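Local atomic coordinates of elongation factor G (Thermus thermophilus, PDB entry 2DY1), a protein that binds GTP and magnesium and, as expected of an elongation factor G, probably acts as a GTPase in the elongation step of protein synthesis. Residues L581-R586 and G631-A636; G85-E90 and G429-A434; V483-E488 and S557-K562. All blocks are in the same frame, centred on the assembly; numbering follows the deposited sequence.

Contact 1 of 3, residues L581-R586 and G631-A636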
# COMPACT_ATOMS: atom_id res chain seq x y z
N LEU A 581 7.48 17.94 -0.85
CA LEU A 581 8.63 17.81 -1.73
C LEU A 581 8.14 18.32 -3.08
O LEU A 581 7.16 17.80 -3.63
CB LEU A 581 9.05 16.34 -1.84
CG LEU A 581 10.40 15.99 -2.48
CD1 LEU A 581 10.44 16.49 -3.91
CD2 LEU A 581 11.53 16.60 -1.67
N ALA A 582 8.80 19.34 -3.62
CA ALA A 582 8.38 19.89 -4.90
C ALA A 582 9.51 20.46 -5.74
O ALA A 582 10.54 20.89 -5.21
CB ALA A 582 7.32 20.96 -4.67
N PRO A 583 9.34 20.45 -7.07
CA PRO A 583 10.35 20.98 -7.99
C PRO A 583 10.68 22.40 -7.58
O PRO A 583 9.83 23.12 -7.07
CB PRO A 583 9.64 20.91 -9.34
CG PRO A 583 8.75 19.72 -9.19
CD PRO A 583 8.17 19.94 -7.81
N GLN A 584 11.92 22.82 -7.81
CA GLN A 584 12.33 24.16 -7.44
C GLN A 584 11.49 25.25 -8.12
O GLN A 584 11.11 26.22 -7.47
CB GLN A 584 13.82 24.36 -7.73
CG GLN A 584 14.24 24.19 -9.17
CD GLN A 584 14.76 25.48 -9.78
OE1 GLN A 584 13.99 26.37 -10.13
NE2 GLN A 584 16.09 25.59 -9.88
N GLU A 585 11.20 25.08 -9.41
CA GLU A 585 10.41 26.07 -10.13
C GLU A 585 8.95 26.08 -9.67
O GLU A 585 8.21 27.03 -9.94
CB GLU A 585 10.49 25.84 -11.65
CG GLU A 585 11.92 25.94 -12.22
CD GLU A 585 11.97 26.38 -13.68
OE1 GLU A 585 11.57 27.54 -13.97
OE2 GLU A 585 12.41 25.59 -14.54
N ARG A 586 8.53 25.02 -8.96
CA ARG A 586 7.16 24.92 -8.46
C ARG A 586 7.02 25.32 -7.00
O ARG A 586 5.91 25.42 -6.48
CB ARG A 586 6.62 23.49 -8.63
CG ARG A 586 5.87 23.22 -9.94
CD ARG A 586 5.61 24.51 -10.72
NE ARG A 586 4.20 24.88 -10.81
CZ ARG A 586 3.31 24.25 -11.58
NH1 ARG A 586 2.05 24.66 -11.60
NH2 ARG A 586 3.68 23.23 -12.33
N GLY A 631 -1.53 19.35 -9.20
CA GLY A 631 -1.60 20.57 -9.99
C GLY A 631 -0.58 21.62 -9.58
O GLY A 631 -0.11 22.40 -10.41
N LEU A 632 -0.23 21.64 -8.30
CA LEU A 632 0.73 22.60 -7.77
C LEU A 632 2.18 22.22 -8.05
O LEU A 632 3.07 23.07 -8.05
CB LEU A 632 0.54 22.76 -6.25
CG LEU A 632 -0.73 23.47 -5.77
CD1 LEU A 632 -0.95 23.20 -4.30
CD2 LEU A 632 -0.59 24.97 -6.03
N THR A 633 2.41 20.93 -8.29
CA THR A 633 3.77 20.46 -8.55
C THR A 633 3.93 19.75 -9.88
O THR A 633 4.88 18.99 -10.07
CB THR A 633 4.23 19.50 -7.45
OG1 THR A 633 3.40 18.33 -7.47
CG2 THR A 633 4.11 20.16 -6.09
N GLY A 634 3.02 20.01 -10.81
CA GLY A 634 3.10 19.37 -12.11
C GLY A 634 3.13 17.86 -12.01
O GLY A 634 3.67 17.18 -12.88
N GLY A 635 2.55 17.33 -10.93
CA GLY A 635 2.52 15.89 -10.74
C GLY A 635 3.80 15.30 -10.18
O GLY A 635 3.92 14.08 -10.05
N ALA A 636 4.76 16.15 -9.84
CA ALA A 636 6.04 15.70 -9.31
C ALA A 636 6.12 15.76 -7.78
O ALA A 636 7.03 15.18 -7.18
CB ALA A 636 7.17 16.52 -9.91

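Contact 2 of 3, residues G85-E90 and G429-A434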
# COMPACT_ATOMS: atom_id res chain seq x y z
N GLY A 85 1.18 3.61 -6.85
CA GLY A 85 1.34 3.43 -5.41
C GLY A 85 0.01 3.30 -4.68
O GLY A 85 -0.07 2.84 -3.54
N ASP A 86 -1.05 3.76 -5.33
CA ASP A 86 -2.38 3.62 -4.77
C ASP A 86 -2.67 2.16 -4.47
O ASP A 86 -3.46 1.83 -3.55
CB ASP A 86 -3.42 4.07 -5.79
CG ASP A 86 -3.35 5.54 -6.07
OD1 ASP A 86 -4.19 6.30 -5.54
OD2 ASP A 86 -2.42 5.93 -6.81
N PHE A 87 -2.06 1.29 -5.26
CA PHE A 87 -2.30 -0.15 -5.14
C PHE A 87 -1.15 -0.91 -4.49
O PHE A 87 -0.88 -2.06 -4.84
CB PHE A 87 -2.62 -0.69 -6.52
CG PHE A 87 -3.70 0.11 -7.24
CD1 PHE A 87 -3.45 0.71 -8.46
CD2 PHE A 87 -4.94 0.30 -6.64
CE1 PHE A 87 -4.42 1.51 -9.08
CE2 PHE A 87 -5.92 1.09 -7.24
CZ PHE A 87 -5.66 1.70 -8.46
N VAL A 88 -0.48 -0.24 -3.55
CA VAL A 88 0.63 -0.82 -2.79
C VAL A 88 0.24 -2.19 -2.20
O VAL A 88 1.08 -3.09 -2.09
CB VAL A 88 1.06 0.14 -1.66
CG1 VAL A 88 -0.08 0.39 -0.70
CG2 VAL A 88 2.30 -0.39 -0.94
N GLY A 89 -1.01 -2.35 -1.78
CA GLY A 89 -1.43 -3.64 -1.22
C GLY A 89 -1.16 -4.79 -2.18
O GLY A 89 -0.49 -5.79 -1.85
N GLU A 90 -1.63 -4.64 -3.40
CA GLU A 90 -1.44 -5.66 -4.42
C GLU A 90 -0.00 -5.80 -4.86
O GLU A 90 0.47 -6.90 -5.11
CB GLU A 90 -2.34 -5.34 -5.62
CG GLU A 90 -3.80 -5.69 -5.38
CD GLU A 90 -4.04 -7.18 -5.51
OE1 GLU A 90 -3.76 -7.94 -4.56
OE2 GLU A 90 -4.50 -7.61 -6.59
N GLY A 429 -4.70 6.89 -1.74
CA GLY A 429 -4.64 7.94 -2.74
C GLY A 429 -6.01 8.19 -3.30
O GLY A 429 -6.96 7.45 -3.02
N GLU A 430 -6.13 9.25 -4.11
CA GLU A 430 -7.39 9.60 -4.73
C GLU A 430 -7.88 8.48 -5.67
O GLU A 430 -9.06 8.11 -5.67
CB GLU A 430 -7.22 10.93 -5.50
CG GLU A 430 -8.51 11.45 -6.11
CD GLU A 430 -8.39 12.83 -6.77
OE1 GLU A 430 -7.27 13.35 -6.90
OE2 GLU A 430 -9.45 13.38 -7.16
N LEU A 431 -6.97 7.92 -6.48
CA LEU A 431 -7.34 6.86 -7.39
C LEU A 431 -7.74 5.62 -6.61
O LEU A 431 -8.73 4.96 -6.94
CB LEU A 431 -6.17 6.55 -8.35
CG LEU A 431 -6.37 5.33 -9.26
CD1 LEU A 431 -7.57 5.52 -10.18
CD2 LEU A 431 -5.11 5.10 -10.07
N HIS A 432 -6.98 5.31 -5.56
CA HIS A 432 -7.33 4.14 -4.75
C HIS A 432 -8.79 4.25 -4.26
O HIS A 432 -9.59 3.32 -4.43
CB HIS A 432 -6.37 4.02 -3.57
CG HIS A 432 -6.59 2.80 -2.72
ND1 HIS A 432 -6.24 2.76 -1.39
CD2 HIS A 432 -7.09 1.58 -3.03
CE1 HIS A 432 -6.53 1.56 -0.91
NE2 HIS A 432 -7.04 0.82 -1.88
N LEU A 433 -9.13 5.39 -3.66
CA LEU A 433 -10.48 5.58 -3.12
C LEU A 433 -11.54 5.57 -4.22
O LEU A 433 -12.65 5.07 -4.03
CB LEU A 433 -10.52 6.89 -2.33
CG LEU A 433 -9.75 6.82 -1.01
CD1 LEU A 433 -9.63 8.22 -0.42
CD2 LEU A 433 -10.44 5.86 -0.02
N ALA A 434 -11.20 6.10 -5.40
CA ALA A 434 -12.15 6.07 -6.50
C ALA A 434 -12.45 4.61 -6.87
O ALA A 434 -13.60 4.25 -7.11
CB ALA A 434 -11.58 6.84 -7.73
O HOH W 1 -4.13 8.81 -6.69

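Contact 3 of 3, residues V483-E488 and S557-K562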
# COMPACT_ATOMS: atom_id res chain seq x y z
N VAL A 483 -21.08 18.85 45.03
CA VAL A 483 -19.68 18.95 44.65
C VAL A 483 -19.23 20.37 44.38
O VAL A 483 -19.89 21.12 43.66
CB VAL A 483 -19.44 18.11 43.34
CG1 VAL A 483 -18.01 18.27 42.85
CG2 VAL A 483 -19.76 16.65 43.59
N TRP A 484 -18.10 20.76 44.97
CA TRP A 484 -17.54 22.06 44.68
C TRP A 484 -16.32 21.76 43.81
O TRP A 484 -15.40 21.03 44.21
CB TRP A 484 -17.14 22.81 45.95
CG TRP A 484 -18.34 23.38 46.64
CD1 TRP A 484 -19.14 22.75 47.54
CD2 TRP A 484 -18.89 24.70 46.46
NE1 TRP A 484 -20.16 23.60 47.94
CE2 TRP A 484 -20.03 24.80 47.29
CE3 TRP A 484 -18.53 25.80 45.67
CZ2 TRP A 484 -20.81 25.96 47.36
CZ3 TRP A 484 -19.31 26.96 45.74
CH2 TRP A 484 -20.44 27.03 46.58
N LEU A 485 -16.32 22.36 42.62
CA LEU A 485 -15.30 22.15 41.61
C LEU A 485 -14.57 23.42 41.17
O LEU A 485 -15.19 24.44 40.90
CB LEU A 485 -15.97 21.55 40.36
CG LEU A 485 -15.08 21.41 39.12
CD1 LEU A 485 -14.12 20.25 39.33
CD2 LEU A 485 -15.97 21.12 37.89
N ARG A 486 -13.24 23.33 41.09
CA ARG A 486 -12.43 24.44 40.60
C ARG A 486 -11.77 23.92 39.31
O ARG A 486 -11.21 22.82 39.30
CB ARG A 486 -11.36 24.81 41.64
CG ARG A 486 -10.42 25.94 41.25
CD ARG A 486 -9.38 26.12 42.35
NE ARG A 486 -8.40 27.18 42.10
CZ ARG A 486 -8.63 28.48 42.29
NH1 ARG A 486 -9.81 28.91 42.72
NH2 ARG A 486 -7.67 29.36 42.05
N LEU A 487 -11.84 24.70 38.24
CA LEU A 487 -11.22 24.35 36.96
C LEU A 487 -10.09 25.33 36.69
O LEU A 487 -10.25 26.54 36.85
CB LEU A 487 -12.24 24.45 35.81
CG LEU A 487 -13.38 23.44 35.79
CD1 LEU A 487 -14.23 23.69 34.54
CD2 LEU A 487 -12.85 22.00 35.79
N GLU A 488 -8.94 24.82 36.28
CA GLU A 488 -7.81 25.69 35.99
C GLU A 488 -7.22 25.32 34.65
O GLU A 488 -7.10 24.14 34.32
CB GLU A 488 -6.73 25.52 37.05
CG GLU A 488 -7.22 25.72 38.46
CD GLU A 488 -6.11 25.59 39.48
OE1 GLU A 488 -5.12 24.88 39.20
OE2 GLU A 488 -6.24 26.18 40.57
N SER A 557 -21.12 16.66 36.94
CA SER A 557 -21.36 17.13 35.57
C SER A 557 -21.93 18.55 35.60
O SER A 557 -21.49 19.42 34.84
CB SER A 557 -22.32 16.18 34.84
OG SER A 557 -22.66 16.70 33.57
N LEU A 558 -22.90 18.78 36.48
CA LEU A 558 -23.50 20.10 36.62
C LEU A 558 -22.45 21.11 37.01
O LEU A 558 -22.42 22.23 36.51
CB LEU A 558 -24.61 20.07 37.69
CG LEU A 558 -25.90 19.33 37.33
CD1 LEU A 558 -26.86 19.37 38.51
CD2 LEU A 558 -26.54 19.98 36.10
N ALA A 559 -21.55 20.70 37.92
CA ALA A 559 -20.49 21.58 38.36
C ALA A 559 -19.58 21.90 37.17
O ALA A 559 -19.21 23.05 36.97
CB ALA A 559 -19.69 20.92 39.50
N PHE A 560 -19.22 20.89 36.39
CA PHE A 560 -18.36 21.14 35.24
C PHE A 560 -18.98 22.14 34.26
O PHE A 560 -18.33 23.10 33.83
CB PHE A 560 -18.01 19.84 34.52
CG PHE A 560 -17.04 20.03 33.39
CD1 PHE A 560 -17.50 20.35 32.11
CD2 PHE A 560 -15.67 19.97 33.62
CE1 PHE A 560 -16.59 20.62 31.07
CE2 PHE A 560 -14.75 20.24 32.59
CZ PHE A 560 -15.22 20.56 31.32
N LYS A 561 -20.24 21.92 33.89
CA LYS A 561 -20.91 22.82 32.95
C LYS A 561 -20.95 24.27 33.45
O LYS A 561 -20.65 25.20 32.71
CB LYS A 561 -22.33 22.34 32.69
CG LYS A 561 -22.43 20.92 32.17
CD LYS A 561 -21.82 20.76 30.78
CE LYS A 561 -22.10 19.37 30.21
NZ LYS A 561 -21.54 19.19 28.84
N LYS A 562 -21.33 24.45 34.71
CA LYS A 562 -21.40 25.79 35.29
C LYS A 562 -20.04 26.46 35.34
O LYS A 562 -19.88 27.60 34.91
CB LYS A 562 -21.97 25.71 36.71
CG LYS A 562 -21.98 27.04 37.45
CD LYS A 562 -22.39 26.88 38.92
CE LYS A 562 -23.73 26.16 39.06
NZ LYS A 562 -24.20 26.07 40.49

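Contact 1 of 3, residues L581-R586 and G631-A636
Pro583 sets its ring against the methyl of Ala636, CG of the proline lying 3.6 Å from CB of the alanine, and a second apolar touch follows where Ala582 CB meets Thr633 CG2, also at 3.6 Å. The side chains of Pro583 and Thr633 cross at about a right angle, with the ring carbon CD of the proline 4.0 Å from the threonine CB. Arg586 has the largest single share of the buried surface, 73 Å². Its aliphatic part runs along the backbone of the helix end, CG standing 3.4 Å from Leu632 O and 3.7 Å from Thr633 CA. The chain is bent at chi2 (-9°) and chi3 (-113°), which swings the guanidinium across the helix end: Leu632 O lies over one face of the flat group, displaced toward its rim, and NH2 comes to 3.6 Å from Gly634 N.

Behind this first shell, the arginine NE and the threonine hydroxyl have partners outside the two segments. Arg586 NE forms a salt bridge with Asp589, which probably helps to hold the guanidinium in this orientation. Thr633 OG1 bonds to Leu629 O and Gly637 N, and with the oxygen held there CG2 is left to face Ala582. Val590 of helix 587-596 touches both Ala582 and Thr633. Ala636 N donates to Thr633 O at 2.9 Å, closing a type I' turn through Gly634 and Gly635, both of positive phi, that brings Ala636 round to the proline.

The contact thus joins the end of strand 569-583 to the exit of helix 625-633 within the C-terminal domain of the factor. No clear hydrogen bond crosses it, so its chemistry is that of small apolar groups meeting beside an arginine laid over the Leu632 carbonyl, whose charge is answered by Asp589.

Contact 2 of 3, residues G85-E90 and G429-A434
Asp86 overlaps the first turn of helix 430-442, its CB 3.7 Å from CB of His432 and its carboxylate directed at the helix start, where Gly429 is the N-cap residue. The contact joins the GTP-binding P-loop domain to domain III. His432 N donates to Asp86 OD1 at 3.0 Å with an N-H...O angle of 149°, reaching the oxygen from above the carboxylate plane. A water donates to the same OD1 and accepts from Leu431 N, so one oxygen serves two amides of the turn, one of them through the water. The negative group sits at the amino end of the helix, where the helix dipole would probably stabilise its charge. Were Asp86 replaced by an alanine, His432 N would probably lose its acceptor and the bridging water one of its two partners.

Phe87 packs beside this polar centre. With chi1 at -50°, CG stands beside the backbone N, and the ring reaches Leu431, CZ 3.8 Å from CG of the leucine; the two side chains cross at about a right angle. The Phe87 side chain also lies about 4 Å from that of Thr60, a GTP-binding residue, which places the interface close to the nucleotide site. His432 is held by His428 N at ND1 and Asp409 at NE2, while Asp86 O stands 3.4 Å from its CG, over one face of the imidazole.

Contact 3 of 3, residues V483-E488 and S557-K562
Leu485 pushes its branched end into the hollow between Ala559 and Phe560, where helix 549-566 lies on one face of the mixed sheet of domain IV, an alpha/beta packing of the S5 clan. The short segments run roughly the same way, their axes 37° apart and 8.2 Å at closest approach. The small Ala559, which faces the middle of the strand, is consistent with this close spacing: it presents only a methyl, 3.9 Å from Leu485 CB, and the strand settles against the helix backbone. CD2 of the leucine goes deeper, to 3.6 Å from Phe560 CA. The extended first torsion of Leu485, chi1 173°, sets CG opposite the backbone N and sends this branch over the alanine toward the next residue.

Leu487, two residues along on the same side of the strand, is the second bump. Both its methyls meet the CD2-CE2 bond of the Phe560 ring, CD1 at 4.0 Å from CE2 and CD2 at 4.1 Å from CD2 of the phenylalanine. The two side chains cross at about a right angle, and the approach to the ring is oblique. Val483, at the other end of the row, adds a smaller touch: its O lies 4.2 Å from Ala559 CB, while its side chain packs on Phe552 and Ala555 of the same helix.

Outside the pair, Phe560 extends into the layer made with helix 509-520, touching Ile516, Ala519 and Ala520, and its ring meets Phe533. All five touching residues are buried, and no hydrogen bond crosses between strand and helix. The charged pair Arg486 and Glu488 lies on the other side of the strand: Arg486 NE reaches Glu488 OE2 at 2.8 Å, the carboxylate oxygen in the guanidinium plane and met on its anti side.

The three contacts share no helix or strand and do not touch. Contact 3 is fully buried and purely apolar across its interface, part of the core of domain IV, with its centre about 48 Å from that of contact 2. Contacts 1 and 2 are only partly buried and closer together, their nearest atoms about 9 Å apart. Contact 1 stays inside the C-terminal domain, whereas contact 2 alone joins two domains and lies near the nucleotide; a carboxylate-to-amide bond and a water mark it out. Helix 625-633, whose end takes part in contact 1, is also touched by Glu430 of contact 2, through Tyr626 and Lys627. Helix 549-566 of contact 3 leads directly into strand 569-583 of contact 1.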